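PDB 5YNL: arginase from Glaciozyma antarctica, which probably hydrolyses L-arginine to L-ornithine and urea, as arginases do, in a yeast adapted to the cold. Local coordinates for residues 131-143 and 156-169. Residues are numbered along the deposited sequence; the frame is centred on the assembly and turned at random.
Sequences TKDVADRVYAHAS and SLAMGTVSGTFKAY
The ring of Y139 lies against K167, the two side chains crossing at about a right angle: CD1 of Y139 is 3.5 Å from CG of K167, and the bent lysine chain curls back so that its ammonium lies beside the CB-CG end of the tyrosine, above the plane. NZ of K167 ends 4.4 Å from the centroid of the Y139 ring, 34° off the normal, an off-centre cation-pi contact. With CG anti to the backbone N (chi1 178°), the ring is carried out over the partner helix, its CE1 against CB of A168, while the carbonyl O of G164 meets its edge. Were an alanine here, the K167 chain would probably lose the surface it folds over and its ammonium the ring beside it, and the A168 methyl would be less covered.

Below this outer pair is a worked example of a GxxxG helix contact, G160 and G164 lying one turn apart on the facing side of helix 158-168. The axes approach to 7.0 Å and cross at -33°. CA of G160 sits 3.2 Å from O of T131, and CA of A135 lies equally near O of G160, both as CA-H...O contacts. G164 faces A135 and Y139; a CB on either glycine would clash with the opposing helix. A142 CB meets A168 CB at 3.7 Å.

V138 borders the seam, its CG1 packed 3.5 Å from O of T161, a carbonyl that accepts hydrogen bonds from T165 OG1 and T165 N, from opposite faces of its plane. T161 and T165 hydrogen-bond to D328 and S326 of strand 324-330. Helices 124-142 and 158-168, joined through strand 147-152, pack against the parallel sheet of the arginase fold, V134 touching strand 57-63 and T165 strand 281-286, with helix 198-202 against M159 and S163.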
ATOM      1  N   THR A 131      -6.980   4.288  12.378  1.00 63.93           N
ATOM      2  CA  THR A 131      -5.820   4.609  11.543  1.00 62.02           C
ATOM      3  C   THR A 131      -4.607   4.951  12.406  1.00 60.21           C
ATOM      4  O   THR A 131      -3.470   4.671  12.018  1.00 58.26           O
ATOM      5  CB  THR A 131      -6.111   5.739  10.525  1.00 62.44           C
ATOM      6  OG1 THR A 131      -6.662   6.875  11.197  1.00 62.60           O
ATOM      7  CG2 THR A 131      -7.088   5.269   9.468  1.00 65.45           C
ATOM      8  N   LYS A 132      -4.848   5.546  13.575  1.00 69.85           N
ATOM      9  CA  LYS A 132      -3.766   5.860  14.505  1.00 71.60           C
ATOM     10  C   LYS A 132      -3.240   4.551  15.078  1.00 71.36           C
ATOM     11  O   LYS A 132      -2.029   4.347  15.174  1.00 70.84           O
ATOM     12  CB  LYS A 132      -4.243   6.800  15.625  1.00 75.76           C
ATOM     13  CG  LYS A 132      -3.152   7.307  16.581  1.00 78.24           C
ATOM     14  CD  LYS A 132      -3.796   7.953  17.824  1.00 82.84           C
ATOM     15  CE  LYS A 132      -2.818   8.755  18.689  1.00 85.85           C
ATOM     16  NZ  LYS A 132      -3.550   9.583  19.705  1.00 90.47           N
ATOM     17  N   ASP A 133      -4.161   3.663  15.442  1.00 66.29           N
ATOM     18  CA  ASP A 133      -3.821   2.319  15.901  1.00 66.13           C
ATOM     19  C   ASP A 133      -2.889   1.638  14.889  1.00 62.68           C
ATOM     20  O   ASP A 133      -1.815   1.141  15.247  1.00 62.77           O
ATOM     21  CB  ASP A 133      -5.117   1.517  16.142  1.00 66.95           C
ATOM     22  CG  ASP A 133      -4.932   0.015  15.998  1.00 65.62           C
ATOM     23  OD1 ASP A 133      -4.998  -0.493  14.851  1.00 62.79           O
ATOM     24  OD2 ASP A 133      -4.749  -0.663  17.032  1.00 67.72           O
ATOM     25  N   VAL A 134      -3.279   1.662  13.619  1.00 59.14           N
ATOM     26  CA  VAL A 134      -2.462   1.074  12.567  1.00 56.26           C
ATOM     27  C   VAL A 134      -1.121   1.788  12.436  1.00 55.56           C
ATOM     28  O   VAL A 134      -0.080   1.137  12.359  1.00 54.69           O
ATOM     29  CB  VAL A 134      -3.201   1.067  11.218  1.00 57.67           C
ATOM     30  CG1 VAL A 134      -2.265   0.620  10.091  1.00 55.70           C
ATOM     31  CG2 VAL A 134      -4.443   0.175  11.306  1.00 60.43           C
ATOM     32  N   ALA A 135      -1.150   3.122  12.414  1.00 50.06           N
ATOM     33  CA  ALA A 135       0.063   3.938  12.278  1.00 50.08           C
ATOM     34  C   ALA A 135       1.104   3.569  13.325  1.00 51.92           C
ATOM     35  O   ALA A 135       2.310   3.564  13.052  1.00 51.17           O
ATOM     36  CB  ALA A 135      -0.277   5.401  12.398  1.00 51.79           C
ATOM     37  N   ASP A 136       0.627   3.279  14.533  1.00 64.73           N
ATOM     38  CA  ASP A 136       1.503   2.933  15.639  1.00 67.09           C
ATOM     39  C   ASP A 136       2.086   1.529  15.463  1.00 65.65           C
ATOM     40  O   ASP A 136       3.302   1.336  15.586  1.00 65.87           O
ATOM     41  CB  ASP A 136       0.757   3.044  16.979  1.00 70.79           C
ATOM     42  CG  ASP A 136       0.348   4.474  17.312  1.00 73.00           C
ATOM     43  OD1 ASP A 136       1.138   5.407  17.043  1.00 73.02           O
ATOM     44  OD2 ASP A 136      -0.769   4.657  17.844  1.00 74.92           O
ATOM     45  N   ARG A 137       1.225   0.554  15.167  1.00 69.01           N
ATOM     46  CA  ARG A 137       1.654  -0.845  15.073  1.00 68.12           C
ATOM     47  C   ARG A 137       2.629  -1.018  13.917  1.00 65.27           C
ATOM     48  O   ARG A 137       3.608  -1.767  14.010  1.00 65.35           O
ATOM     49  CB  ARG A 137       0.450  -1.778  14.902  1.00 67.48           C
ATOM     50  CG  ARG A 137      -0.577  -1.682  16.021  1.00 70.47           C
ATOM     51  CD  ARG A 137      -1.970  -2.103  15.542  1.00 69.51           C
ATOM     52  NE  ARG A 137      -2.059  -3.521  15.194  1.00 68.35           N
ATOM     53  CZ  ARG A 137      -3.114  -4.085  14.604  1.00 67.40           C
ATOM     54  NH1 ARG A 137      -3.112  -5.385  14.319  1.00 66.66           N
ATOM     55  NH2 ARG A 137      -4.171  -3.347  14.293  1.00 67.45           N
ATOM     56  N   VAL A 138       2.356  -0.300  12.832  1.00 49.74           N
ATOM     57  CA  VAL A 138       3.206  -0.311  11.653  1.00 47.22           C
ATOM     58  C   VAL A 138       4.583   0.259  11.988  1.00 48.34           C
ATOM     59  O   VAL A 138       5.605  -0.318  11.608  1.00 47.54           O
ATOM     60  CB  VAL A 138       2.540   0.453  10.494  1.00 45.16           C
ATOM     61  CG1 VAL A 138       3.542   0.768   9.407  1.00 43.27           C
ATOM     62  CG2 VAL A 138       1.366  -0.355   9.947  1.00 43.81           C
ATOM     63  N   TYR A 139       4.616   1.364  12.731  1.00 59.19           N
ATOM     64  CA  TYR A 139       5.901   1.943  13.128  1.00 60.69           C
ATOM     65  C   TYR A 139       6.692   0.989  14.017  1.00 62.49           C
ATOM     66  O   TYR A 139       7.904   0.834  13.835  1.00 62.48           O
ATOM     67  CB  TYR A 139       5.762   3.299  13.830  1.00 63.17           C
ATOM     68  CG  TYR A 139       7.112   3.817  14.257  1.00 64.99           C
ATOM     69  CD1 TYR A 139       8.008   4.323  13.325  1.00 63.51           C
ATOM     70  CD2 TYR A 139       7.511   3.762  15.583  1.00 68.39           C
ATOM     71  CE1 TYR A 139       9.261   4.781  13.705  1.00 65.37           C
ATOM     72  CE2 TYR A 139       8.763   4.215  15.976  1.00 70.32           C
ATOM     73  CZ  TYR A 139       9.629   4.723  15.034  1.00 68.76           C
ATOM     74  OH  TYR A 139      10.865   5.170  15.422  1.00 70.86           O
ATOM     75  N   ALA A 140       5.998   0.362  14.970  1.00 48.65           N
ATOM     76  CA  ALA A 140       6.601  -0.626  15.865  1.00 50.72           C
ATOM     77  C   ALA A 140       7.397  -1.648  15.066  1.00 48.75           C
ATOM     78  O   ALA A 140       8.583  -1.849  15.299  1.00 49.88           O
ATOM     79  CB  ALA A 140       5.523  -1.319  16.683  1.00 52.28           C
ATOM     80  N   HIS A 141       6.734  -2.289  14.114  1.00 61.78           N
ATOM     81  CA  HIS A 141       7.412  -3.169  13.170  1.00 59.78           C
ATOM     82  C   HIS A 141       8.458  -2.417  12.334  1.00 58.52           C
ATOM     83  O   HIS A 141       9.588  -2.881  12.199  1.00 58.86           O
ATOM     84  CB  HIS A 141       6.391  -3.883  12.279  1.00 57.36           C
ATOM     85  CG  HIS A 141       5.484  -4.807  13.032  1.00 58.72           C
ATOM     86  ND1 HIS A 141       5.804  -6.122  13.279  1.00 59.56           N
ATOM     87  CD2 HIS A 141       4.277  -4.596  13.610  1.00 59.67           C
ATOM     88  CE1 HIS A 141       4.823  -6.692  13.964  1.00 60.92           C
ATOM     89  NE2 HIS A 141       3.889  -5.787  14.178  1.00 61.01           N
ATOM     90  N   ALA A 142       8.081  -1.266  11.776  1.00 60.23           N
ATOM     91  CA  ALA A 142       9.007  -0.442  10.992  1.00 59.30           C
ATOM     92  C   ALA A 142      10.287  -0.069  11.761  1.00 61.80           C
ATOM     93  O   ALA A 142      11.403  -0.228  11.259  1.00 61.48           O
ATOM     94  CB  ALA A 142       8.308   0.818  10.500  1.00 58.40           C
ATOM     95  N   SER A 143      10.132   0.427  12.981  1.00 50.77           N
ATOM     96  CA  SER A 143      11.287   0.850  13.780  1.00 53.59           C
ATOM     97  C   SER A 143      12.196  -0.300  14.227  1.00 54.96           C
ATOM     98  O   SER A 143      13.006  -0.130  15.135  1.00 57.95           O
ATOM     99  CB  SER A 143      10.808   1.601  15.016  1.00 56.59           C
ATOM    100  OG  SER A 143      10.109   0.718  15.873  1.00 57.90           O
ATOM    101  N   SER A 156      -8.389   3.504   3.140  1.00 53.66           N
ATOM    102  CA  SER A 156      -8.179   4.662   4.018  1.00 51.64           C
ATOM    103  C   SER A 156      -7.196   4.337   5.142  1.00 49.86           C
ATOM    104  O   SER A 156      -6.575   5.243   5.720  1.00 47.04           O
ATOM    105  CB  SER A 156      -9.498   5.212   4.589  1.00 52.88           C
ATOM    106  OG  SER A 156     -10.219   4.239   5.345  1.00 54.29           O
ATOM    107  N   LEU A 157      -7.060   3.042   5.445  1.00 46.17           N
ATOM    108  CA  LEU A 157      -6.098   2.562   6.439  1.00 43.89           C
ATOM    109  C   LEU A 157      -4.657   2.910   6.037  1.00 41.00           C
ATOM    110  O   LEU A 157      -3.745   2.889   6.892  1.00 39.07           O
ATOM    111  CB  LEU A 157      -6.220   1.055   6.625  1.00 44.29           C
ATOM    112  CG  LEU A 157      -7.275   0.475   7.558  1.00 44.90           C
ATOM    113  CD1 LEU A 157      -8.431   1.445   7.827  1.00 46.48           C
ATOM    114  CD2 LEU A 157      -7.791  -0.825   6.976  1.00 45.00           C
ATOM    115  N   ALA A 158      -4.457   3.227   4.750  1.00 45.87           N
ATOM    116  CA  ALA A 158      -3.151   3.712   4.292  1.00 41.12           C
ATOM    117  C   ALA A 158      -2.716   5.028   4.961  1.00 38.65           C
ATOM    118  O   ALA A 158      -1.541   5.384   4.927  1.00 35.93           O
ATOM    119  CB  ALA A 158      -3.074   3.816   2.785  1.00 40.08           C
ATOM    120  N   MET A 159      -3.663   5.742   5.553  1.00 60.92           N
ATOM    121  CA  MET A 159      -3.326   6.866   6.393  1.00 58.55           C
ATOM    122  C   MET A 159      -2.385   6.395   7.493  1.00 56.71           C
ATOM    123  O   MET A 159      -1.363   7.030   7.768  1.00 54.57           O
ATOM    124  CB  MET A 159      -4.594   7.477   6.995  1.00 60.91           C
ATOM    125  CG  MET A 159      -5.159   8.624   6.170  1.00 60.55           C
ATOM    126  SD  MET A 159      -6.496   9.530   6.981  1.00 62.37           S
ATOM    127  CE  MET A 159      -7.797   8.284   6.931  1.00 66.85           C
ATOM    128  N   GLY A 160      -2.713   5.263   8.106  1.00 49.29           N
ATOM    129  CA  GLY A 160      -1.892   4.743   9.184  1.00 47.48           C
ATOM    130  C   GLY A 160      -0.609   4.101   8.692  1.00 44.74           C
ATOM    131  O   GLY A 160       0.493   4.452   9.143  1.00 44.65           O
ATOM    132  N   THR A 161      -0.763   3.161   7.765  1.00 51.85           N
ATOM    133  CA  THR A 161       0.351   2.400   7.216  1.00 48.88           C
ATOM    134  C   THR A 161       1.465   3.312   6.661  1.00 46.16           C
ATOM    135  O   THR A 161       2.662   3.066   6.883  1.00 45.32           O
ATOM    136  CB  THR A 161      -0.174   1.411   6.130  1.00 50.15           C
ATOM    137  OG1 THR A 161       0.752   0.341   5.920  1.00 47.12           O
ATOM    138  CG2 THR A 161      -0.371   2.110   4.853  1.00 50.45           C
ATOM    139  N   VAL A 162       1.075   4.380   5.968  1.00 37.78           N
ATOM    140  CA  VAL A 162       2.039   5.282   5.351  1.00 36.83           C
ATOM    141  C   VAL A 162       2.654   6.208   6.422  1.00 39.16           C
ATOM    142  O   VAL A 162       3.830   6.569   6.348  1.00 39.37           O
ATOM    143  CB  VAL A 162       1.377   6.092   4.198  1.00 36.48           C
ATOM    144  CG1 VAL A 162       2.253   7.256   3.742  1.00 36.50           C
ATOM    145  CG2 VAL A 162       1.043   5.197   3.025  1.00 35.71           C
ATOM    146  N   SER A 163       1.870   6.570   7.434  1.00 46.61           N
ATOM    147  CA  SER A 163       2.402   7.399   8.510  1.00 49.25           C
ATOM    148  C   SER A 163       3.527   6.679   9.250  1.00 49.76           C
ATOM    149  O   SER A 163       4.619   7.216   9.397  1.00 50.66           O
ATOM    150  CB  SER A 163       1.298   7.795   9.487  1.00 51.69           C
ATOM    151  OG  SER A 163       0.261   8.480   8.810  1.00 51.53           O
ATOM    152  N   GLY A 164       3.258   5.454   9.701  1.00 52.02           N
ATOM    153  CA  GLY A 164       4.248   4.659  10.408  1.00 52.72           C
ATOM    154  C   GLY A 164       5.499   4.446   9.580  1.00 51.11           C
ATOM    155  O   GLY A 164       6.609   4.682  10.051  1.00 52.48           O
ATOM    156  N   THR A 165       5.310   4.003   8.336  1.00 47.53           N
ATOM    157  CA  THR A 165       6.406   3.704   7.424  1.00 46.00           C
ATOM    158  C   THR A 165       7.286   4.933   7.171  1.00 46.78           C
ATOM    159  O   THR A 165       8.522   4.858   7.254  1.00 47.33           O
ATOM    160  CB  THR A 165       5.854   3.172   6.094  1.00 43.39           C
ATOM    161  OG1 THR A 165       5.195   1.908   6.316  1.00 43.04           O
ATOM    162  CG2 THR A 165       6.967   3.019   5.084  1.00 42.11           C
ATOM    163  N   PHE A 166       6.655   6.064   6.863  1.00 47.87           N
ATOM    164  CA  PHE A 166       7.403   7.288   6.590  1.00 48.87           C
ATOM    165  C   PHE A 166       7.986   7.885   7.849  1.00 51.82           C
ATOM    166  O   PHE A 166       9.006   8.561   7.793  1.00 52.87           O
ATOM    167  CB  PHE A 166       6.530   8.310   5.868  1.00 48.63           C
ATOM    168  CG  PHE A 166       6.432   8.075   4.383  1.00 46.20           C
ATOM    169  CD1 PHE A 166       5.725   6.988   3.881  1.00 44.22           C
ATOM    170  CD2 PHE A 166       7.048   8.942   3.491  1.00 46.17           C
ATOM    171  CE1 PHE A 166       5.627   6.765   2.517  1.00 42.32           C
ATOM    172  CE2 PHE A 166       6.955   8.730   2.127  1.00 44.26           C
ATOM    173  CZ  PHE A 166       6.247   7.632   1.635  1.00 42.35           C
ATOM    174  N   LYS A 167       7.325   7.653   8.981  1.00 54.69           N
ATOM    175  CA  LYS A 167       7.857   8.057  10.279  1.00 57.83           C
ATOM    176  C   LYS A 167       9.220   7.421  10.429  1.00 57.99           C
ATOM    177  O   LYS A 167      10.182   8.070  10.830  1.00 60.01           O
ATOM    178  CB  LYS A 167       6.938   7.564  11.404  1.00 59.32           C
ATOM    179  CG  LYS A 167       7.494   7.733  12.812  1.00 62.79           C
ATOM    180  CD  LYS A 167       6.648   8.708  13.605  1.00 65.56           C
ATOM    181  CE  LYS A 167       5.180   8.340  13.529  1.00 64.64           C
ATOM    182  NZ  LYS A 167       4.918   6.961  14.033  1.00 64.22           N
ATOM    183  N   ALA A 168       9.294   6.141  10.079  1.00 55.73           N
ATOM    184  CA  ALA A 168      10.546   5.402  10.141  1.00 55.87           C
ATOM    185  C   ALA A 168      11.398   5.625   8.894  1.00 54.20           C
ATOM    186  O   ALA A 168      12.620   5.581   8.963  1.00 55.18           O
ATOM    187  CB  ALA A 168      10.274   3.935  10.327  1.00 54.95           C
ATOM    188  N   TYR A 169      10.760   5.844   7.751  1.00 53.17           N
ATOM    189  CA  TYR A 169      11.504   6.129   6.531  1.00 52.39           C
ATOM    190  C   TYR A 169      10.991   7.414   5.894  1.00 52.73           C
ATOM    191  O   TYR A 169      10.112   7.373   5.023  1.00 50.59           O
ATOM    192  CB  TYR A 169      11.394   4.968   5.530  1.00 49.23           C
ATOM    193  CG  TYR A 169      11.921   3.639   6.037  1.00 48.90           C
ATOM    194  CD1 TYR A 169      13.283   3.418   6.180  1.00 50.41           C
ATOM    195  CD2 TYR A 169      11.050   2.595   6.353  1.00 47.32           C
ATOM    196  CE1 TYR A 169      13.770   2.203   6.629  1.00 50.35           C
ATOM    197  CE2 TYR A 169      11.528   1.365   6.808  1.00 47.25           C
ATOM    198  CZ  TYR A 169      12.896   1.174   6.943  1.00 48.74           C
ATOM    199  OH  TYR A 169      13.385  -0.042   7.394  1.00 49.20           O
TER